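Local coordinates for probable ABC transporter extracellular-binding protein YckB (Bacillus subtilis, PDB 2IEE) that probably serves as the extracellular solute-binding component of a binding-protein-dependent ABC transport system, as in other family 3 solute-binding proteins, at residues Thr94-Arg97 with Glu98-Ala102; Leu228-Met231 with Ser232-Ser236; Lys167-Asn171 with Gly172-Val176. One frame throughout, in Å; residues are numbered along the deposited sequence.

Followed from the N terminus, the three contacts come in series, each closing one short turn of chain before the next opens; none nests in or crosses another. Contact 1 (94-102) joins the brief helix 95-98 to strand 101-103, an outermost strand of the mixed sheet. Contact 3 (167-176) ends helix 162-171 and sends the chain toward strand 176-180 of the same sheet. Contact 2 (228-236) closes helix 218-234 and starts helix 236-244. Contacts 1 and 2 have centres about 25 Å apart, whereas contact 3 lies on the opposite side of the chain's centre, its own centre about 39 Å and 41 Å from those of contacts 1 and 2.

Contact 1: Thr94-Arg97 with Glu98-Ala102; sequences TKDR and EEKFA
D96 carries CG opposite its backbone N (chi1 173°) and K100 bends at its last torsion (chi4 69°), which together bring K100 NZ to D96 OD1. The two side chains cross obliquely, and K100 NZ settles on that single carboxylate oxygen, D96 OD1, in a salt bridge of 2.8 Å. The bridge runs from a short, weakly bonded helix to the residues just after it, four positions on. At the start of this helix T94 is the N-cap: T94 OG1 accepts from R97 N at 3.1 Å in a nearly straight bond. One turn on, E98 N donates to T94 O at 2.9 Å, and E98 CG lies 3.0 Å from T94 O. R97 O takes two donors from different directions. F101 N approaches at 2.8 Å, nearly along the carbonyl axis; K100 N stands above the carbonyl plane at 3.0 Å. Beyond this turn A102 pairs through its backbone with M213, so the chain passes directly from the capped turn into strand 101-103, and the F101 ring packs on L76 and N80 of helix 75-81. The R97 guanidinium turns to another task, with NH1 bonded to D92 O just ahead of the turn. Both ends of this turn are therefore satisfied by neighbouring groups: a hydroxyl serves an amide at the start and two amides share a carbonyl at the finish, while the solvent-facing D96-K100 ion pair probably adds only a modest electrostatic contribution.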
loop_
_atom_site.group_PDB
_atom_site.type_symbol
_atom_site.label_atom_id
_atom_site.label_comp_id
_atom_site.label_asym_id
_atom_site.label_seq_id
_atom_site.Cartn_x
_atom_site.Cartn_y
_atom_site.Cartn_z
ATOM N N THR A 94 -9.175 -8.656 -4.747
ATOM C CA THR A 94 -8.973 -9.720 -5.726
ATOM C C THR A 94 -10.276 -10.495 -5.822
ATOM O O THR A 94 -11.055 -10.519 -4.871
ATOM C CB THR A 94 -7.859 -10.698 -5.313
ATOM O OG1 THR A 94 -8.295 -11.469 -4.186
ATOM C CG2 THR A 94 -6.580 -9.940 -4.958
ATOM N N LYS A 95 -10.517 -11.122 -6.969
ATOM C CA LYS A 95 -11.738 -11.886 -7.160
ATOM C C LYS A 95 -11.846 -13.000 -6.137
ATOM O O LYS A 95 -12.922 -13.259 -5.604
ATOM C CB LYS A 95 -11.796 -12.462 -8.575
ATOM C CG LYS A 95 -12.464 -11.532 -9.569
ATOM C CD LYS A 95 -12.629 -12.186 -10.927
ATOM C CE LYS A 95 -13.667 -11.450 -11.751
ATOM N NZ LYS A 95 -14.994 -11.529 -11.084
ATOM N N ASP A 96 -10.722 -13.649 -5.853
ATOM C CA ASP A 96 -10.700 -14.732 -4.880
ATOM C C ASP A 96 -11.187 -14.245 -3.517
ATOM O O ASP A 96 -12.049 -14.866 -2.897
ATOM C CB ASP A 96 -9.283 -15.296 -4.755
ATOM C CG ASP A 96 -9.158 -16.310 -3.634
ATOM O OD1 ASP A 96 -9.855 -17.345 -3.684
ATOM O OD2 ASP A 96 -8.365 -16.067 -2.701
ATOM N N ARG A 97 -10.639 -13.124 -3.060
ATOM C CA ARG A 97 -11.018 -12.565 -1.767
ATOM C C ARG A 97 -12.446 -12.046 -1.742
ATOM O O ARG A 97 -13.110 -12.111 -0.713
ATOM C CB ARG A 97 -10.063 -11.436 -1.382
ATOM C CG ARG A 97 -8.663 -11.916 -1.067
ATOM C CD ARG A 97 -7.715 -10.759 -0.822
ATOM N NE ARG A 97 -6.394 -11.236 -0.440
ATOM C CZ ARG A 97 -5.292 -10.496 -0.470
ATOM N NH1 ARG A 97 -5.348 -9.230 -0.869
ATOM N NH2 ARG A 97 -4.133 -11.025 -0.105
ATOM N N GLU A 98 -12.918 -11.540 -2.876
ATOM C CA GLU A 98 -14.271 -10.998 -2.970
ATOM C C GLU A 98 -15.380 -12.025 -2.756
ATOM O O GLU A 98 -16.527 -11.658 -2.505
ATOM C CB GLU A 98 -14.474 -10.317 -4.323
ATOM C CG GLU A 98 -13.683 -9.037 -4.502
ATOM C CD GLU A 98 -13.987 -8.353 -5.819
ATOM O OE1 GLU A 98 -13.836 -8.998 -6.873
ATOM O OE2 GLU A 98 -14.382 -7.170 -5.799
ATOM N N GLU A 99 -15.053 -13.306 -2.869
ATOM C CA GLU A 99 -16.056 -14.342 -2.661
ATOM C C GLU A 99 -16.093 -14.752 -1.199
ATOM O O GLU A 99 -17.055 -15.372 -0.745
ATOM C CB GLU A 99 -15.765 -15.562 -3.542
ATOM C CG GLU A 99 -16.559 -15.577 -4.840
ATOM C CD GLU A 99 -16.394 -14.298 -5.641
ATOM O OE1 GLU A 99 -15.316 -14.107 -6.249
ATOM O OE2 GLU A 99 -17.338 -13.477 -5.656
ATOM N N LYS A 100 -15.045 -14.385 -0.467
ATOM C CA LYS A 100 -14.930 -14.718 0.948
ATOM C C LYS A 100 -15.202 -13.527 1.868
ATOM O O LYS A 100 -15.559 -13.708 3.028
ATOM C CB LYS A 100 -13.528 -15.257 1.252
ATOM C CG LYS A 100 -13.111 -16.497 0.468
ATOM C CD LYS A 100 -11.710 -16.940 0.893
ATOM C CE LYS A 100 -11.279 -18.242 0.227
ATOM N NZ LYS A 100 -11.036 -18.091 -1.234
ATOM N N PHE A 101 -15.033 -12.313 1.357
ATOM C CA PHE A 101 -15.239 -11.114 2.170
ATOM C C PHE A 101 -15.985 -10.001 1.447
ATOM O O PHE A 101 -16.246 -10.078 0.248
ATOM C CB PHE A 101 -13.890 -10.551 2.614
ATOM C CG PHE A 101 -13.076 -11.495 3.439
ATOM C CD1 PHE A 101 -13.371 -11.696 4.782
ATOM C CD2 PHE A 101 -11.998 -12.174 2.879
ATOM C CE1 PHE A 101 -12.604 -12.562 5.565
ATOM C CE2 PHE A 101 -11.223 -13.042 3.647
ATOM C CZ PHE A 101 -11.530 -13.233 4.995
ATOM N N ALA A 102 -16.312 -8.956 2.195
ATOM C CA ALA A 102 -16.982 -7.795 1.631
ATOM C C ALA A 102 -15.994 -6.633 1.685
ATOM O O ALA A 102 -15.528 -6.254 2.758
ATOM C CB ALA A 102 -18.219 -7.459 2.433
#

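Contact 2: Leu228-Met231 with Ser232-Ser236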
loop_
_atom_site.group_PDB
_atom_site.type_symbol
_atom_site.label_atom_id
_atom_site.label_comp_id
_atom_site.label_asym_id
_atom_site.label_seq_id
_atom_site.Cartn_x
_atom_site.Cartn_y
_atom_site.Cartn_z
ATOM N N LEU A 228 -17.181 7.005 2.586
ATOM C CA LEU A 228 -16.039 7.096 1.682
ATOM C C LEU A 228 -16.387 7.912 0.438
ATOM O O LEU A 228 -15.559 8.675 -0.062
ATOM C CB LEU A 228 -15.565 5.694 1.274
ATOM C CG LEU A 228 -14.744 4.918 2.308
ATOM C CD1 LEU A 228 -14.499 3.485 1.844
ATOM C CD2 LEU A 228 -13.424 5.637 2.532
ATOM N N LYS A 229 -17.609 7.746 -0.058
ATOM C CA LYS A 229 -18.067 8.476 -1.234
ATOM C C LYS A 229 -18.149 9.963 -0.905
ATOM O O LYS A 229 -17.782 10.812 -1.714
ATOM C CB LYS A 229 -19.446 7.960 -1.671
ATOM C CG LYS A 229 -20.059 8.720 -2.840
ATOM C CD LYS A 229 -21.351 8.066 -3.320
ATOM C CE LYS A 229 -21.924 8.791 -4.537
ATOM N NZ LYS A 229 -23.129 8.104 -5.091
ATOM N N GLU A 230 -18.638 10.263 0.292
ATOM C CA GLU A 230 -18.766 11.633 0.761
ATOM C C GLU A 230 -17.377 12.269 0.842
ATOM O O GLU A 230 -17.199 13.446 0.516
ATOM C CB GLU A 230 -19.433 11.635 2.139
ATOM C CG GLU A 230 -19.659 13.000 2.755
ATOM C CD GLU A 230 -20.292 12.899 4.135
ATOM O OE1 GLU A 230 -21.452 12.436 4.230
ATOM O OE2 GLU A 230 -19.630 13.275 5.128
HETATM N N MSE A 231 -16.402 11.477 1.277
HETATM C CA MSE A 231 -15.023 11.937 1.409
HETATM C C MSE A 231 -14.394 12.090 0.030
HETATM O O MSE A 231 -13.602 13.004 -0.219
HETATM C CB MSE A 231 -14.221 10.941 2.250
HETATM C CG MSE A 231 -14.531 11.003 3.742
HETATM SE SE MSE A 231 -13.753 9.521 4.719
HETATM C CE MSE A 231 -11.909 10.106 4.716
ATOM N N SER A 232 -14.766 11.190 -0.871
ATOM C CA SER A 232 -14.263 11.212 -2.231
ATOM C C SER A 232 -14.724 12.470 -2.956
ATOM O O SER A 232 -13.964 13.073 -3.719
ATOM C CB SER A 232 -14.759 9.983 -2.989
ATOM O OG SER A 232 -14.314 10.019 -4.331
ATOM N N LYS A 233 -15.967 12.868 -2.703
ATOM C CA LYS A 233 -16.545 14.042 -3.346
ATOM C C LYS A 233 -16.101 15.379 -2.752
ATOM O O LYS A 233 -15.991 16.363 -3.483
ATOM C CB LYS A 233 -18.076 13.943 -3.331
ATOM C CG LYS A 233 -18.605 12.678 -3.998
ATOM C CD LYS A 233 -20.098 12.458 -3.769
ATOM C CE LYS A 233 -20.950 13.357 -4.648
ATOM N NZ LYS A 233 -22.401 13.003 -4.562
ATOM N N ASP A 234 -15.845 15.438 -1.445
ATOM C CA ASP A 234 -15.417 16.709 -0.868
ATOM C C ASP A 234 -13.905 16.906 -0.812
ATOM O O ASP A 234 -13.427 17.894 -0.262
ATOM C CB ASP A 234 -16.012 16.921 0.523
ATOM C CG ASP A 234 -15.482 15.946 1.551
ATOM O OD1 ASP A 234 -14.390 15.370 1.351
ATOM O OD2 ASP A 234 -16.164 15.776 2.582
ATOM N N GLY A 235 -13.151 15.972 -1.379
ATOM C CA GLY A 235 -11.704 16.115 -1.395
ATOM C C GLY A 235 -10.935 15.614 -0.186
ATOM O O GLY A 235 -9.715 15.760 -0.132
ATOM N N SER A 236 -11.634 15.023 0.780
ATOM C CA SER A 236 -10.987 14.503 1.981
ATOM C C SER A 236 -9.981 13.404 1.657
ATOM O O SER A 236 -8.889 13.364 2.223
ATOM C CB SER A 236 -12.035 13.962 2.954
ATOM O OG SER A 236 -12.929 14.987 3.343
#
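The break between helix 218-234 and helix 236-244 is a compact helix-to-helix junction, with an Asx turn at D234 and a glycine that leaves helical phi/psi between the two helices. M231 and S236 meet across it, M231 CB lying 3.8 Å from S236 CB. Up to the break the bonding is regular: S232 N donates to L228 O at 2.8 Å, and K233 N and D234 N serve K229 O and E230 O in the same way. G235 then departs from the helix with phi 86°, where a side chain would press on the preceding carbonyl oxygen; it is also the N-cap of the next helix. The D234 carboxylate is folded back by a chi1 of 67°, which sets CG between the backbone N and the carbonyl carbon. From there D234 OD1 is met nearly along its C-O axis by S236 N at 2.8 Å. D234 OD1 also lies 2.9 Å from M231 O, two acceptors with no bond between them; the amide of S236 is near both, and its bond to M231 O is weak. On the outer surface K229 and K233 run side by side, K229 CG 3.9 Å from K233 CD, with their ammonium groups 5.0 Å apart from NZ to NZ. On the inner side selenomethionine M231 packs against A57 and R60 of helix 49-60 and L237 and L240 of the following helix. R60 NH1 forms a salt bridge with E230 OE2, and R60 NH2 donates to S236 OG. D234 OD2 makes only a long, weak ion pair with R60 NH1, yet it stands 5.0 Å from E230 OE2, and the positive charge of R60 would probably offset these two nearby carboxylates.

Contact 3: Lys167-Asn171 with Gly172-Val176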
loop_
_atom_site.group_PDB
_atom_site.type_symbol
_atom_site.label_atom_id
_atom_site.label_comp_id
_atom_site.label_asym_id
_atom_site.label_seq_id
_atom_site.Cartn_x
_atom_site.Cartn_y
_atom_site.Cartn_z
ATOM N N LYS A 167 21.436 3.897 -2.567
ATOM C CA LYS A 167 22.800 4.306 -2.898
ATOM C C LYS A 167 23.557 3.256 -3.699
ATOM O O LYS A 167 24.393 3.596 -4.534
ATOM C CB LYS A 167 23.593 4.643 -1.629
ATOM C CG LYS A 167 23.078 5.869 -0.907
ATOM C CD LYS A 167 24.063 6.353 0.141
ATOM C CE LYS A 167 23.479 7.509 0.943
ATOM N NZ LYS A 167 23.020 8.632 0.070
ATOM N N ASP A 168 23.266 1.983 -3.447
ATOM C CA ASP A 168 23.928 0.906 -4.169
ATOM C C ASP A 168 23.490 0.910 -5.627
ATOM O O ASP A 168 24.233 0.482 -6.512
ATOM C CB ASP A 168 23.619 -0.450 -3.520
ATOM C CG ASP A 168 24.228 -0.581 -2.132
ATOM O OD1 ASP A 168 25.317 -0.009 -1.903
ATOM O OD2 ASP A 168 23.624 -1.257 -1.276
ATOM N N VAL A 169 22.273 1.378 -5.876
ATOM C CA VAL A 169 21.792 1.464 -7.244
ATOM C C VAL A 169 22.577 2.604 -7.885
ATOM O O VAL A 169 23.179 2.443 -8.950
ATOM C CB VAL A 169 20.296 1.809 -7.316
ATOM C CG1 VAL A 169 19.915 2.144 -8.762
ATOM C CG2 VAL A 169 19.466 0.648 -6.813
ATOM N N ALA A 170 22.568 3.749 -7.209
ATOM C CA ALA A 170 23.271 4.941 -7.678
ATOM C C ALA A 170 24.753 4.656 -7.891
ATOM O O ALA A 170 25.351 5.129 -8.848
ATOM C CB ALA A 170 23.106 6.077 -6.667
ATOM N N ASN A 171 25.327 3.873 -6.988
ATOM C CA ASN A 171 26.744 3.518 -7.039
ATOM C C ASN A 171 27.098 2.517 -8.117
ATOM O O ASN A 171 28.259 2.397 -8.489
ATOM C CB ASN A 171 27.183 2.934 -5.698
ATOM C CG ASN A 171 27.349 3.985 -4.644
ATOM O OD1 ASN A 171 27.369 3.683 -3.453
ATOM N ND2 ASN A 171 27.484 5.235 -5.075
ATOM N N GLY A 172 26.106 1.785 -8.597
ATOM C CA GLY A 172 26.379 0.776 -9.601
ATOM C C GLY A 172 26.640 -0.579 -8.956
ATOM O O GLY A 172 26.954 -1.538 -9.652
ATOM N N ARG A 173 26.527 -0.660 -7.629
ATOM C CA ARG A 173 26.737 -1.925 -6.924
ATOM C C ARG A 173 25.563 -2.868 -7.213
ATOM O O ARG A 173 25.727 -4.087 -7.238
ATOM C CB ARG A 173 26.900 -1.690 -5.417
ATOM C CG ARG A 173 28.147 -0.905 -5.068
ATOM C CD ARG A 173 28.454 -0.919 -3.565
ATOM N NE ARG A 173 28.718 -2.268 -3.071
ATOM C CZ ARG A 173 27.889 -2.960 -2.297
ATOM N NH1 ARG A 173 26.733 -2.428 -1.915
ATOM N NH2 ARG A 173 28.208 -4.191 -1.914
ATOM N N THR A 174 24.381 -2.291 -7.416
ATOM C CA THR A 174 23.191 -3.050 -7.791
ATOM C C THR A 174 22.613 -2.311 -8.996
ATOM O O THR A 174 23.095 -1.231 -9.352
ATOM C CB THR A 174 22.129 -3.105 -6.678
ATOM O OG1 THR A 174 21.824 -1.774 -6.233
ATOM C CG2 THR A 174 22.620 -3.977 -5.512
ATOM N N ASP A 175 21.581 -2.870 -9.619
ATOM C CA ASP A 175 21.009 -2.238 -10.804
ATOM C C ASP A 175 19.576 -1.749 -10.717
ATOM O O ASP A 175 19.238 -0.698 -11.263
ATOM C CB ASP A 175 21.080 -3.194 -11.987
ATOM C CG ASP A 175 22.485 -3.608 -12.312
ATOM O OD1 ASP A 175 23.325 -2.710 -12.502
ATOM O OD2 ASP A 175 22.741 -4.828 -12.390
ATOM N N VAL A 176 18.729 -2.508 -10.034
ATOM C CA VAL A 176 17.329 -2.153 -9.988
ATOM C C VAL A 176 16.628 -2.580 -8.708
ATOM O O VAL A 176 17.025 -3.550 -8.060
ATOM C CB VAL A 176 16.627 -2.804 -11.200
ATOM C CG1 VAL A 176 16.756 -4.315 -11.095
ATOM C CG2 VAL A 176 15.162 -2.384 -11.282
#
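R173 runs alongside D168, and its side chain can be traced atom by atom against the last turn of helix 162-171. R173 CB sits 4.0 Å from D168 CB, and R173 CG is at the same separation from N171 CB. A bend at chi3 (62°) accompanies R173 CD lying beside D168 OD1, at 3.7 Å, and R173 NH1 reaching that same oxygen. This last approach, R173 NH1 to D168 OD1 at 2.8 Å, is a salt bridge whose hydrogen bond is bent and weak. The carboxylate carbon lies at the edge of the guanidinium, in its plane, although the two flat groups are turned 71° against each other. The other carboxylate oxygen, D168 OD2, is bonded to the hydroxyl of Y157, so each carboxylate oxygen has a partner. The helix here ends in a Schellman motif. G172, with positive phi at a point where a side chain would be jammed against the carbonyl oxygen before it, donates from N to V169 O at 3.0 Å, from well above the carbonyl plane. D168 O gathers the amides that follow: T174 N gives it the straight bond, at 2.9 Å and also above the plane, whereas G172 N and R173 N contribute weak, strongly bent ones. The side chain of T174 crosses that of V169 at about a right angle, and T174 OG1 rests 3.4 Å from V169 CG2. In the loop just before strand 176-180, D175 bridges to R117 through OD1 and takes K134 N on OD2, while R117 NH1 also donates to V169 O and T174 O.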